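PDB 4OHF: cytosolic IMP-GMP specific 5'-nucleotidase from Legionella pneumophila subsp. pneumophila, which belongs to the HAD-like, magnesium-dependent 5'-nucleotidases and probably hydrolyses purine nucleoside monophosphates such as IMP and GMP to nucleoside and phosphate. Local coordinates for residues B[133-136]-B[137-141]; B[338-341]-B[342-346]; B[368-371]-B[372-375]; B[385-388]-B[389-393]; B[396-399]-B[400-404]. All blocks are in the same frame, centred on the assembly; numbering follows the deposited sequence.

Contact 1. Residues B[133-136]-B[137-141]; sequences CILY and GQLVD
Within helix 129-143, which is buried over most of its surface here, Y136 meets V140 and L135 meets L139, both pairs at the i to i+4 spacing of an alpha-helix. The backbone bonds carry this spacing: L139 N to L135 O is 2.8 Å, and V140 N to Y136 O is 3.1 Å. One methyl of V140 covers a face of the tyrosine ring in a CH-pi contact, with V140 CG1 3.9 Å from the centroid of the Y136 ring and displaced toward its rim. V140 keeps CG1 anti to its carbonyl carbon (chi1 -52°), which turns this branch back toward the preceding turn. On another flank L135 CG lies 3.9 Å from L139 CD1. Leucine suits both places, because L135 also packs on V44 and L48 of helix 33-51, and L139 on I156 and V160 of helix 153-170. Q138 runs alongside I134, its OE1 3.8 Å from I134 CG2, while its amide reaches on to Y41 OH and K62 O. Chemically, the helix thus offers methyls and a ring to its neighbours, and its glutamine can lie alongside an apolar residue because both ends of the amide are hydrogen-bonded elsewhere.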
loop_
_atom_site.group_PDB
_atom_site.type_symbol
_atom_site.label_atom_id
_atom_site.label_comp_id
_atom_site.label_asym_id
_atom_site.label_seq_id
_atom_site.Cartn_x
_atom_site.Cartn_y
_atom_site.Cartn_z
ATOM N N CYS B 133 -28.366 -1.665 -1.672
ATOM C CA CYS B 133 -28.503 -2.857 -0.836
ATOM C C CYS B 133 -29.702 -3.709 -1.203
ATOM O O CYS B 133 -29.576 -4.918 -1.367
ATOM C CB CYS B 133 -28.590 -2.474 0.639
ATOM S SG CYS B 133 -27.017 -1.985 1.369
ATOM N N ILE B 134 -30.865 -3.087 -1.328
ATOM C CA ILE B 134 -32.066 -3.828 -1.682
ATOM C C ILE B 134 -31.880 -4.532 -3.027
ATOM O O ILE B 134 -32.096 -5.744 -3.142
ATOM C CB ILE B 134 -33.283 -2.909 -1.775
ATOM C CG1 ILE B 134 -33.582 -2.311 -0.397
ATOM C CG2 ILE B 134 -34.469 -3.693 -2.310
ATOM C CD1 ILE B 134 -34.680 -1.276 -0.406
ATOM N N LEU B 135 -31.466 -3.774 -4.040
ATOM C CA LEU B 135 -31.253 -4.354 -5.353
ATOM C C LEU B 135 -30.221 -5.483 -5.305
ATOM O O LEU B 135 -30.499 -6.594 -5.746
ATOM C CB LEU B 135 -30.793 -3.289 -6.341
ATOM C CG LEU B 135 -30.592 -3.806 -7.773
ATOM C CD1 LEU B 135 -31.873 -4.448 -8.230
ATOM C CD2 LEU B 135 -30.203 -2.680 -8.717
ATOM N N TYR B 136 -29.034 -5.204 -4.766
ATOM C CA TYR B 136 -27.984 -6.211 -4.688
ATOM C C TYR B 136 -28.490 -7.461 -3.992
ATOM O O TYR B 136 -28.208 -8.579 -4.413
ATOM C CB TYR B 136 -26.775 -5.679 -3.933
ATOM C CG TYR B 136 -25.594 -6.622 -3.962
ATOM C CD1 TYR B 136 -24.890 -6.851 -5.141
ATOM C CD2 TYR B 136 -25.178 -7.283 -2.812
ATOM C CE1 TYR B 136 -23.795 -7.710 -5.176
ATOM C CE2 TYR B 136 -24.085 -8.149 -2.830
ATOM C CZ TYR B 136 -23.398 -8.359 -4.015
ATOM O OH TYR B 136 -22.331 -9.226 -4.034
ATOM N N GLY B 137 -29.243 -7.270 -2.922
ATOM C CA GLY B 137 -29.768 -8.414 -2.210
ATOM C C GLY B 137 -30.595 -9.295 -3.123
ATOM O O GLY B 137 -30.376 -10.501 -3.198
ATOM N N GLN B 138 -31.550 -8.693 -3.825
ATOM C CA GLN B 138 -32.416 -9.435 -4.735
ATOM C C GLN B 138 -31.632 -10.067 -5.873
ATOM O O GLN B 138 -31.907 -11.197 -6.264
ATOM C CB GLN B 138 -33.493 -8.508 -5.284
ATOM C CG GLN B 138 -34.423 -7.981 -4.204
ATOM C CD GLN B 138 -35.241 -6.796 -4.675
ATOM O OE1 GLN B 138 -34.716 -5.902 -5.349
ATOM N NE2 GLN B 138 -36.523 -6.767 -4.314
ATOM N N LEU B 139 -30.650 -9.340 -6.393
ATOM C CA LEU B 139 -29.846 -9.847 -7.485
ATOM C C LEU B 139 -29.160 -11.157 -7.109
ATOM O O LEU B 139 -29.219 -12.125 -7.869
ATOM C CB LEU B 139 -28.812 -8.808 -7.918
ATOM C CG LEU B 139 -29.400 -7.536 -8.532
ATOM C CD1 LEU B 139 -28.279 -6.639 -9.037
ATOM C CD2 LEU B 139 -30.335 -7.903 -9.677
ATOM N N VAL B 140 -28.523 -11.208 -5.940
ATOM C CA VAL B 140 -27.848 -12.434 -5.531
ATOM C C VAL B 140 -28.875 -13.541 -5.288
ATOM O O VAL B 140 -28.592 -14.717 -5.517
ATOM C CB VAL B 140 -26.979 -12.234 -4.259
ATOM C CG1 VAL B 140 -26.030 -11.051 -4.442
ATOM C CG2 VAL B 140 -27.848 -12.042 -3.068
ATOM N N ASP B 141 -30.068 -13.170 -4.831
ATOM C CA ASP B 141 -31.122 -14.154 -4.606
ATOM C C ASP B 141 -31.460 -14.882 -5.900
ATOM O O ASP B 141 -31.776 -16.076 -5.895
ATOM C CB ASP B 141 -32.389 -13.478 -4.102
ATOM C CG ASP B 141 -32.392 -13.299 -2.608
ATOM O OD1 ASP B 141 -33.444 -12.893 -2.059
ATOM O OD2 ASP B 141 -31.342 -13.567 -1.986
#

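Contact 2. Residues B[338-341]-B[342-346]; sequences LPIE and KKIGE
I344 N donates to I340 O at 2.8 Å, and K342 N to L338 O at 2.9 Å; these are the shortest bonds in the opening turns of helix 338-367. This helix and helix 374-399 form a long antiparallel helical hairpin, and the contact lies near its base. K343 N to P339 O follows at 3.1 Å, and G345 N to E341 O, also 3.1 Å, is the most bent of the four, with an N-H...O angle of 136°. Proline is well placed in the first turn of a helix: it lacks an N-H, but backbone nitrogens there have no carbonyl of a preceding turn to bind. E341 likewise suits a helix start, where a negative side chain would be expected to interact well with the helix dipole. Its chain bends at chi2, and OE2 has weak hydrogen bonds to Q398 NE2 and Y402 OH and a long, weak ion pair with R408, all beyond this helix.

The two lysines behave differently. K342 is extended along the surface, and its aliphatic part crosses L338, with CE 4.1 Å from L338 CD2; both also touch L463, a residue of the C-terminal tag of the second subunit. K343 instead folds at each torsion past CB, and its carbon chain lies against L394 of the partner helix. The beta-branched isoleucines face helix 374-399: I344 packs on L394 and L395, while I340 lies beside the E397 side chain. Between them, I340 CG2, the branch anti to its backbone N, stands 3.8 Å from I344 CD1.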
loop_
_atom_site.group_PDB
_atom_site.type_symbol
_atom_site.label_atom_id
_atom_site.label_comp_id
_atom_site.label_asym_id
_atom_site.label_seq_id
_atom_site.Cartn_x
_atom_site.Cartn_y
_atom_site.Cartn_z
ATOM N N LEU B 338 -39.304 3.939 24.605
ATOM C CA LEU B 338 -38.897 4.338 25.946
ATOM C C LEU B 338 -39.421 3.429 27.047
ATOM O O LEU B 338 -38.648 2.779 27.740
ATOM C CB LEU B 338 -39.315 5.779 26.229
ATOM C CG LEU B 338 -38.192 6.820 26.091
ATOM C CD1 LEU B 338 -38.716 8.155 26.600
ATOM C CD2 LEU B 338 -36.961 6.413 26.896
ATOM N N PRO B 339 -40.741 3.352 27.214
ATOM C CA PRO B 339 -41.216 2.476 28.279
ATOM C C PRO B 339 -40.567 1.088 28.276
ATOM O O PRO B 339 -40.252 0.560 29.343
ATOM C CB PRO B 339 -42.726 2.444 28.050
ATOM C CG PRO B 339 -42.864 2.700 26.581
ATOM C CD PRO B 339 -41.845 3.759 26.325
ATOM N N ILE B 340 -40.356 0.492 27.105
ATOM C CA ILE B 340 -39.722 -0.823 27.066
ATOM C C ILE B 340 -38.231 -0.719 27.411
ATOM O O ILE B 340 -37.682 -1.587 28.089
ATOM C CB ILE B 340 -39.866 -1.501 25.678
ATOM C CG1 ILE B 340 -41.308 -1.959 25.452
ATOM C CG2 ILE B 340 -38.968 -2.725 25.599
ATOM C CD1 ILE B 340 -41.704 -3.200 26.268
ATOM N N GLU B 341 -37.587 0.346 26.946
ATOM C CA GLU B 341 -36.161 0.564 27.200
ATOM C C GLU B 341 -35.919 0.646 28.699
ATOM O O GLU B 341 -34.905 0.181 29.212
ATOM C CB GLU B 341 -35.696 1.868 26.535
ATOM C CG GLU B 341 -34.510 1.735 25.577
ATOM C CD GLU B 341 -34.879 2.077 24.124
ATOM O OE1 GLU B 341 -35.470 3.168 23.900
ATOM O OE2 GLU B 341 -34.573 1.260 23.212
ATOM N N LYS B 342 -36.863 1.259 29.397
ATOM C CA LYS B 342 -36.767 1.402 30.839
ATOM C C LYS B 342 -36.977 0.041 31.483
ATOM O O LYS B 342 -36.267 -0.332 32.413
ATOM C CB LYS B 342 -37.826 2.392 31.344
ATOM C CG LYS B 342 -37.618 3.820 30.840
ATOM C CD LYS B 342 -38.733 4.756 31.302
ATOM C CE LYS B 342 -38.590 6.152 30.703
ATOM N NZ LYS B 342 -39.788 6.996 30.994
ATOM N N LYS B 343 -37.955 -0.695 30.969
ATOM C CA LYS B 343 -38.289 -2.018 31.482
ATOM C C LYS B 343 -37.065 -2.910 31.379
ATOM O O LYS B 343 -36.756 -3.669 32.300
ATOM C CB LYS B 343 -39.432 -2.629 30.667
ATOM C CG LYS B 343 -40.215 -3.713 31.395
ATOM C CD LYS B 343 -41.040 -3.110 32.526
ATOM C CE LYS B 343 -42.031 -2.081 31.980
ATOM N NZ LYS B 343 -42.910 -2.682 30.935
ATOM N N ILE B 344 -36.369 -2.804 30.252
ATOM C CA ILE B 344 -35.171 -3.594 30.025
ATOM C C ILE B 344 -34.051 -3.171 30.979
ATOM O O ILE B 344 -33.227 -3.988 31.380
ATOM C CB ILE B 344 -34.714 -3.467 28.564
ATOM C CG1 ILE B 344 -35.818 -4.014 27.650
ATOM C CG2 ILE B 344 -33.414 -4.231 28.352
ATOM C CD1 ILE B 344 -35.479 -4.029 26.155
ATOM N N GLY B 345 -34.037 -1.900 31.358
ATOM C CA GLY B 345 -33.021 -1.425 32.278
ATOM C C GLY B 345 -33.217 -1.966 33.687
ATOM O O GLY B 345 -32.269 -2.455 34.306
ATOM N N GLU B 346 -34.444 -1.877 34.199
ATOM C CA GLU B 346 -34.759 -2.371 35.542
ATOM C C GLU B 346 -34.501 -3.869 35.621
ATOM O O GLU B 346 -34.075 -4.380 36.653
ATOM C CB GLU B 346 -36.230 -2.109 35.896
ATOM C CG GLU B 346 -36.633 -0.637 35.951
ATOM C CD GLU B 346 -38.159 -0.427 35.973
ATOM O OE1 GLU B 346 -38.601 0.740 35.856
ATOM O OE2 GLU B 346 -38.913 -1.426 36.098
#

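Contact 3. Residues B[368-371]-B[372-375]; sequences ESSQ and QYDQ
E368 places CG anti to its carbonyl carbon (chi1 -64°) and then runs extended, while Y373, which likewise sets CG opposite its carbonyl carbon (chi1 -44°), swings its ring back across the loop; their ends meet where Y373 OH donates to E368 OE1. The carboxylate oxygen approaches the ring at its edge and in plane, with the two flat groups 75° apart. The modelled length of this bond is too short to be trusted in detail. A second closure lies nearby: S370 OG, anti to its backbone N, accepts from Q372 N at 3.1 Å with a nearly straight bond (177°), forming an ST turn, and donates to Q372 OE1 at 2.9 Å. Serine fits because one small hydroxyl can both accept and donate. Together these bonds shape the tip of the helical hairpin, where S369, with positive phi, ends helix 338-367 in a Schellman motif. The backbone then turns toward helix 374-399, with D374 N making a weak bond to Q371 O at 3.4 Å. R364 adds a weak hydrogen bond to Y373 OH and a long, weak ion pair to E368 OE2, so its positive charge would be expected to favour an ionised glutamate at this exposed tip.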
loop_
_atom_site.group_PDB
_atom_site.type_symbol
_atom_site.label_atom_id
_atom_site.label_comp_id
_atom_site.label_asym_id
_atom_site.label_seq_id
_atom_site.Cartn_x
_atom_site.Cartn_y
_atom_site.Cartn_z
ATOM N N GLU B 368 -14.695 -22.079 50.627
ATOM C CA GLU B 368 -14.949 -22.605 51.963
ATOM C C GLU B 368 -15.178 -24.123 52.019
ATOM O O GLU B 368 -15.192 -24.713 53.102
ATOM C CB GLU B 368 -16.154 -21.865 52.565
ATOM C CG GLU B 368 -15.913 -20.366 52.794
ATOM C CD GLU B 368 -17.177 -19.607 53.173
ATOM O OE1 GLU B 368 -18.090 -20.227 53.757
ATOM O OE2 GLU B 368 -17.258 -18.389 52.903
ATOM N N SER B 369 -15.341 -24.753 50.857
ATOM C CA SER B 369 -15.586 -26.197 50.776
ATOM C C SER B 369 -16.791 -26.534 51.656
ATOM O O SER B 369 -16.724 -27.404 52.510
ATOM C CB SER B 369 -14.342 -26.971 51.242
ATOM O OG SER B 369 -14.250 -28.257 50.645
ATOM N N SER B 370 -17.900 -25.834 51.428
ATOM C CA SER B 370 -19.119 -26.015 52.217
ATOM C C SER B 370 -20.378 -26.201 51.376
ATOM O O SER B 370 -20.447 -25.750 50.241
ATOM C CB SER B 370 -19.310 -24.803 53.121
ATOM O OG SER B 370 -20.683 -24.601 53.394
ATOM N N GLN B 371 -21.390 -26.840 51.948
ATOM C CA GLN B 371 -22.628 -27.054 51.212
ATOM C C GLN B 371 -23.834 -26.340 51.811
ATOM O O GLN B 371 -24.982 -26.649 51.475
ATOM C CB GLN B 371 -22.912 -28.558 51.065
ATOM C CG GLN B 371 -22.721 -29.373 52.323
ATOM C CD GLN B 371 -23.116 -30.833 52.137
ATOM O OE1 GLN B 371 -24.147 -31.145 51.509
ATOM N NE2 GLN B 371 -22.307 -31.737 52.696
ATOM N N GLN B 372 -23.576 -25.362 52.669
ATOM C CA GLN B 372 -24.649 -24.615 53.321
ATOM C C GLN B 372 -25.328 -23.601 52.388
ATOM O O GLN B 372 -26.467 -23.190 52.622
ATOM C CB GLN B 372 -24.091 -23.899 54.551
ATOM C CG GLN B 372 -23.054 -22.842 54.213
ATOM C CD GLN B 372 -22.175 -22.475 55.400
ATOM O OE1 GLN B 372 -21.352 -23.285 55.859
ATOM N NE2 GLN B 372 -22.345 -21.251 55.910
ATOM N N TYR B 373 -24.632 -23.198 51.333
ATOM C CA TYR B 373 -25.185 -22.233 50.392
ATOM C C TYR B 373 -25.857 -22.950 49.228
ATOM O O TYR B 373 -26.547 -22.332 48.412
ATOM C CB TYR B 373 -24.074 -21.349 49.839
ATOM C CG TYR B 373 -23.112 -20.861 50.880
ATOM C CD1 TYR B 373 -23.489 -19.904 51.815
ATOM C CD2 TYR B 373 -21.815 -21.368 50.941
ATOM C CE1 TYR B 373 -22.593 -19.464 52.785
ATOM C CE2 TYR B 373 -20.916 -20.938 51.906
ATOM C CZ TYR B 373 -21.307 -19.990 52.822
ATOM O OH TYR B 373 -20.405 -19.574 53.773
ATOM N N ASP B 374 -25.636 -24.258 49.152
ATOM C CA ASP B 374 -26.191 -25.059 48.074
ATOM C C ASP B 374 -27.682 -24.828 47.833
ATOM O O ASP B 374 -28.140 -24.877 46.693
ATOM C CB ASP B 374 -25.895 -26.547 48.315
ATOM C CG ASP B 374 -24.472 -26.940 47.901
ATOM O OD1 ASP B 374 -24.140 -28.144 47.981
ATOM O OD2 ASP B 374 -23.682 -26.058 47.489
ATOM N N GLN B 375 -28.444 -24.555 48.885
ATOM C CA GLN B 375 -29.867 -24.323 48.686
ATOM C C GLN B 375 -30.095 -23.002 47.957
ATOM O O GLN B 375 -30.728 -22.963 46.897
ATOM C CB GLN B 375 -30.612 -24.307 50.018
ATOM C CG GLN B 375 -32.116 -24.204 49.841
ATOM C CD GLN B 375 -32.626 -25.134 48.743
ATOM O OE1 GLN B 375 -32.436 -26.350 48.801
ATOM N NE2 GLN B 375 -33.270 -24.560 47.733
#

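Contact 4. Residues B[385-388]-B[389-393]; sequences STVD and LQISR
T386 O is shared by two backbone donors of the next turn: Q390 N at 3.0 Å makes a good bond, and L389 N at 3.1 Å a weak one. L389 N is itself divided, with a second weak bond to S385 O at 3.3 Å. I391 N continues the i to i+4 series to V387 O, 2.9 Å long and almost straight (174°). S392 N bonds D388 O at 3.2 Å. These turns belong to helix 374-399, the returning arm of the antiparallel hairpin, with V387 and I391 buried against helix 338-367 and T386 exposed. On the packed face V387 touches L354, and I391 touches A347 and K351. The two lie side by side and point the same way; V387 directs CG2 anti to its backbone N, and this methyl meets I391 CD1 at 3.9 Å. Branched aliphatics suit this buried strip, since their methyls fill the space between the two arms. At the margin of the strip an acid is appropriate, since D388 OD1 forms a salt bridge with K351 NZ of the other arm. On the exposed side, T386 OG1 is hydrogen-bonded back to L382 O on the previous turn.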
loop_
_atom_site.group_PDB
_atom_site.type_symbol
_atom_site.label_atom_id
_atom_site.label_comp_id
_atom_site.label_asym_id
_atom_site.label_seq_id
_atom_site.Cartn_x
_atom_site.Cartn_y
_atom_site.Cartn_z
ATOM N N SER B 385 -32.841 -17.704 35.733
ATOM C CA SER B 385 -33.387 -18.288 34.513
ATOM C C SER B 385 -34.698 -17.594 34.157
ATOM O O SER B 385 -35.034 -17.443 32.976
ATOM C CB SER B 385 -33.634 -19.778 34.701
ATOM O OG SER B 385 -32.709 -20.532 33.939
ATOM N N THR B 386 -35.426 -17.174 35.194
ATOM C CA THR B 386 -36.704 -16.488 35.032
ATOM C C THR B 386 -36.512 -15.049 34.528
ATOM O O THR B 386 -37.163 -14.626 33.565
ATOM C CB THR B 386 -37.484 -16.483 36.361
ATOM O OG1 THR B 386 -37.773 -17.831 36.738
ATOM C CG2 THR B 386 -38.781 -15.721 36.227
ATOM N N VAL B 387 -35.618 -14.299 35.161
ATOM C CA VAL B 387 -35.389 -12.935 34.715
ATOM C C VAL B 387 -34.769 -12.958 33.315
ATOM O O VAL B 387 -35.113 -12.133 32.473
ATOM C CB VAL B 387 -34.485 -12.157 35.708
ATOM C CG1 VAL B 387 -33.114 -12.805 35.796
ATOM C CG2 VAL B 387 -34.370 -10.704 35.279
ATOM N N ASP B 388 -33.875 -13.918 33.062
ATOM C CA ASP B 388 -33.230 -14.040 31.753
ATOM C C ASP B 388 -34.272 -14.230 30.671
ATOM O O ASP B 388 -34.061 -13.849 29.514
ATOM C CB ASP B 388 -32.268 -15.231 31.712
ATOM C CG ASP B 388 -30.864 -14.882 32.200
ATOM O OD1 ASP B 388 -30.588 -13.698 32.502
ATOM O OD2 ASP B 388 -30.031 -15.811 32.276
ATOM N N LEU B 389 -35.399 -14.827 31.054
ATOM C CA LEU B 389 -36.497 -15.079 30.127
ATOM C C LEU B 389 -37.336 -13.821 29.955
ATOM O O LEU B 389 -37.759 -13.500 28.846
ATOM C CB LEU B 389 -37.374 -16.219 30.640
ATOM C CG LEU B 389 -38.575 -16.554 29.761
ATOM C CD1 LEU B 389 -38.101 -17.209 28.473
ATOM C CD2 LEU B 389 -39.518 -17.476 30.518
ATOM N N GLN B 390 -37.574 -13.116 31.056
ATOM C CA GLN B 390 -38.346 -11.879 31.034
ATOM C C GLN B 390 -37.671 -10.908 30.046
ATOM O O GLN B 390 -38.321 -10.337 29.167
ATOM C CB GLN B 390 -38.367 -11.271 32.438
ATOM C CG GLN B 390 -39.222 -10.028 32.595
ATOM C CD GLN B 390 -39.009 -9.332 33.946
ATOM O OE1 GLN B 390 -39.003 -9.978 35.003
ATOM N NE2 GLN B 390 -38.840 -8.009 33.914
ATOM N N ILE B 391 -36.354 -10.761 30.208
ATOM C CA ILE B 391 -35.509 -9.892 29.390
ATOM C C ILE B 391 -35.490 -10.286 27.919
ATOM O O ILE B 391 -35.703 -9.452 27.038
ATOM C CB ILE B 391 -34.038 -9.920 29.909
ATOM C CG1 ILE B 391 -33.934 -9.171 31.240
ATOM C CG2 ILE B 391 -33.096 -9.332 28.869
ATOM C CD1 ILE B 391 -32.662 -9.488 32.036
ATOM N N SER B 392 -35.212 -11.556 27.660
ATOM C CA SER B 392 -35.133 -12.047 26.288
ATOM C C SER B 392 -36.394 -11.670 25.519
ATOM O O SER B 392 -36.346 -11.362 24.315
ATOM C CB SER B 392 -34.942 -13.567 26.292
ATOM O OG SER B 392 -34.395 -14.008 25.064
ATOM N N ARG B 393 -37.519 -11.691 26.230
ATOM C CA ARG B 393 -38.810 -11.344 25.651
ATOM C C ARG B 393 -38.918 -9.826 25.525
ATOM O O ARG B 393 -39.328 -9.323 24.478
ATOM C CB ARG B 393 -39.951 -11.918 26.509
ATOM C CG ARG B 393 -39.762 -13.406 26.810
ATOM C CD ARG B 393 -40.962 -14.267 26.451
ATOM N NE ARG B 393 -41.722 -14.655 27.632
ATOM C CZ ARG B 393 -42.157 -15.887 27.872
ATOM N NH1 ARG B 393 -41.912 -16.868 27.015
ATOM N NH2 ARG B 393 -42.829 -16.142 28.983
#

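Contact 5. Residues B[396-399]-B[400-404]; sequences QEQN and SFYNP
S400 carries OG between its backbone N and carbonyl carbon (chi1 60°), a rotamer that folds the hydroxyl back over the preceding turn to donate to E397 O at 2.6 Å. The same carbonyl receives a weak bond from S400 N. Serine serves well here, its hydroxyl supplying the main donor to a carbonyl near the end of helical structure. F401 and Y402 both hold CG anti to their carbonyl carbons, yet their rings take different places. The phenylalanine ring comes edge-on to Q398, whose CA lies in the ring plane, with F401 CD1 3.4 Å from Q398 O. The tyrosine ring crosses the Q398 side chain obliquely, Y402 CE2 4.2 Å from Q398 CG, and the CB of F401 covers one of its faces. Here helix 374-399 gives way to the loop toward strand 411-412: F401 N bonds Q398 O at 3.3 Å, and Y402 N closes a type I turn on N399 O at 3.1 Å. Q398 is extended with CG anti to its backbone N (chi1 174°), which carries its side chain over to I340 and I344 of helix 338-367. A large ring suits F401, which touches both I340 and R336, and tyrosine suits Y402, whose ring packs on S333 and Q334 while its OH bonds E341 OE2 weakly.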
loop_
_atom_site.group_PDB
_atom_site.type_symbol
_atom_site.label_atom_id
_atom_site.label_comp_id
_atom_site.label_asym_id
_atom_site.label_seq_id
_atom_site.Cartn_x
_atom_site.Cartn_y
_atom_site.Cartn_z
ATOM N N GLN B 396 -37.035 -8.790 22.385
ATOM C CA GLN B 396 -37.796 -9.082 21.159
ATOM C C GLN B 396 -38.854 -7.994 20.944
ATOM O O GLN B 396 -39.138 -7.577 19.824
ATOM C CB GLN B 396 -38.484 -10.453 21.273
ATOM C CG GLN B 396 -39.729 -10.597 20.388
ATOM C CD GLN B 396 -40.628 -11.790 20.756
ATOM O OE1 GLN B 396 -41.011 -11.973 21.922
ATOM N NE2 GLN B 396 -40.980 -12.593 19.753
ATOM N N GLU B 397 -39.436 -7.546 22.047
ATOM C CA GLU B 397 -40.453 -6.506 22.036
ATOM C C GLU B 397 -39.840 -5.174 21.613
ATOM O O GLU B 397 -40.463 -4.379 20.891
ATOM C CB GLU B 397 -41.041 -6.381 23.429
ATOM C CG GLU B 397 -41.967 -5.224 23.611
ATOM C CD GLU B 397 -43.257 -5.663 24.230
ATOM O OE1 GLU B 397 -43.256 -6.000 25.443
ATOM O OE2 GLU B 397 -44.267 -5.692 23.483
ATOM N N GLN B 398 -38.618 -4.926 22.072
ATOM C CA GLN B 398 -37.933 -3.691 21.731
ATOM C C GLN B 398 -37.612 -3.640 20.247
ATOM O O GLN B 398 -37.589 -2.573 19.648
ATOM C CB GLN B 398 -36.639 -3.561 22.517
ATOM C CG GLN B 398 -35.804 -2.367 22.110
ATOM C CD GLN B 398 -34.510 -2.285 22.896
ATOM O OE1 GLN B 398 -33.695 -3.210 22.862
ATOM N NE2 GLN B 398 -34.318 -1.178 23.616
ATOM N N ASN B 399 -37.368 -4.801 19.660
ATOM C CA ASN B 399 -37.029 -4.880 18.250
ATOM C C ASN B 399 -38.145 -4.441 17.301
ATOM O O ASN B 399 -37.876 -3.907 16.218
ATOM C CB ASN B 399 -36.567 -6.299 17.914
ATOM C CG ASN B 399 -35.170 -6.582 18.432
ATOM O OD1 ASN B 399 -34.677 -7.705 18.348
ATOM N ND2 ASN B 399 -34.519 -5.551 18.967
ATOM N N SER B 400 -39.387 -4.651 17.714
ATOM C CA SER B 400 -40.527 -4.277 16.895
ATOM C C SER B 400 -40.652 -2.762 16.650
ATOM O O SER B 400 -41.452 -2.347 15.803
ATOM C CB SER B 400 -41.820 -4.801 17.523
ATOM O OG SER B 400 -42.008 -4.274 18.825
ATOM N N PHE B 401 -39.883 -1.948 17.388
ATOM C CA PHE B 401 -39.914 -0.492 17.208
ATOM C C PHE B 401 -38.949 -0.011 16.115
ATOM O O PHE B 401 -39.006 1.138 15.689
ATOM C CB PHE B 401 -39.566 0.237 18.509
ATOM C CG PHE B 401 -40.595 0.087 19.589
ATOM C CD1 PHE B 401 -40.511 -0.957 20.513
ATOM C CD2 PHE B 401 -41.669 0.969 19.671
ATOM C CE1 PHE B 401 -41.493 -1.110 21.501
ATOM C CE2 PHE B 401 -42.648 0.816 20.652
ATOM C CZ PHE B 401 -42.563 -0.217 21.565
ATOM N N TYR B 402 -38.074 -0.899 15.662
ATOM C CA TYR B 402 -37.103 -0.551 14.639
ATOM C C TYR B 402 -37.201 -1.515 13.471
ATOM O O TYR B 402 -37.902 -2.523 13.550
ATOM C CB TYR B 402 -35.692 -0.599 15.231
ATOM C CG TYR B 402 -35.557 0.192 16.513
ATOM C CD1 TYR B 402 -35.559 1.584 16.494
ATOM C CD2 TYR B 402 -35.432 -0.450 17.743
ATOM C CE1 TYR B 402 -35.433 2.323 17.659
ATOM C CE2 TYR B 402 -35.309 0.287 18.931
ATOM C CZ TYR B 402 -35.307 1.681 18.875
ATOM O OH TYR B 402 -35.155 2.439 20.016
ATOM N N ASN B 403 -36.494 -1.192 12.394
ATOM C CA ASN B 403 -36.465 -2.008 11.194
ATOM C C ASN B 403 -36.272 -3.486 11.569
ATOM O O ASN B 403 -35.270 -3.855 12.186
ATOM C CB ASN B 403 -35.330 -1.508 10.291
ATOM C CG ASN B 403 -35.144 -2.365 9.066
ATOM O OD1 ASN B 403 -34.676 -3.502 9.164
ATOM N ND2 ASN B 403 -35.524 -1.835 7.898
ATOM N N PRO B 404 -37.240 -4.351 11.216
ATOM C CA PRO B 404 -37.148 -5.780 11.541
ATOM C C PRO B 404 -35.881 -6.537 11.140
ATOM O O PRO B 404 -35.409 -7.397 11.886
ATOM C CB PRO B 404 -38.420 -6.371 10.910
ATOM C CG PRO B 404 -38.843 -5.370 9.897
ATOM C CD PRO B 404 -38.518 -4.054 10.547
#

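Overall arrangement
From the N terminus, the five contacts follow one another in series, and none nests within or crosses another. Contact 1 stands apart on helix 129-143, its centre about 36 Å from that of contact 2 and about 23 Å from that of contact 5. The other four trace the antiparallel hairpin of helices 338-367 and 374-399. Contact 2 begins the outgoing arm, contact 3 closes the connecting loop at the far tip, and contact 4 lies on the returning arm, which contact 5 completes and leads into the loop before strand 411-412. The chain thereby comes back to its starting point: contacts 2 and 5 touch directly at the hairpin's base, with centres about 13 Å apart.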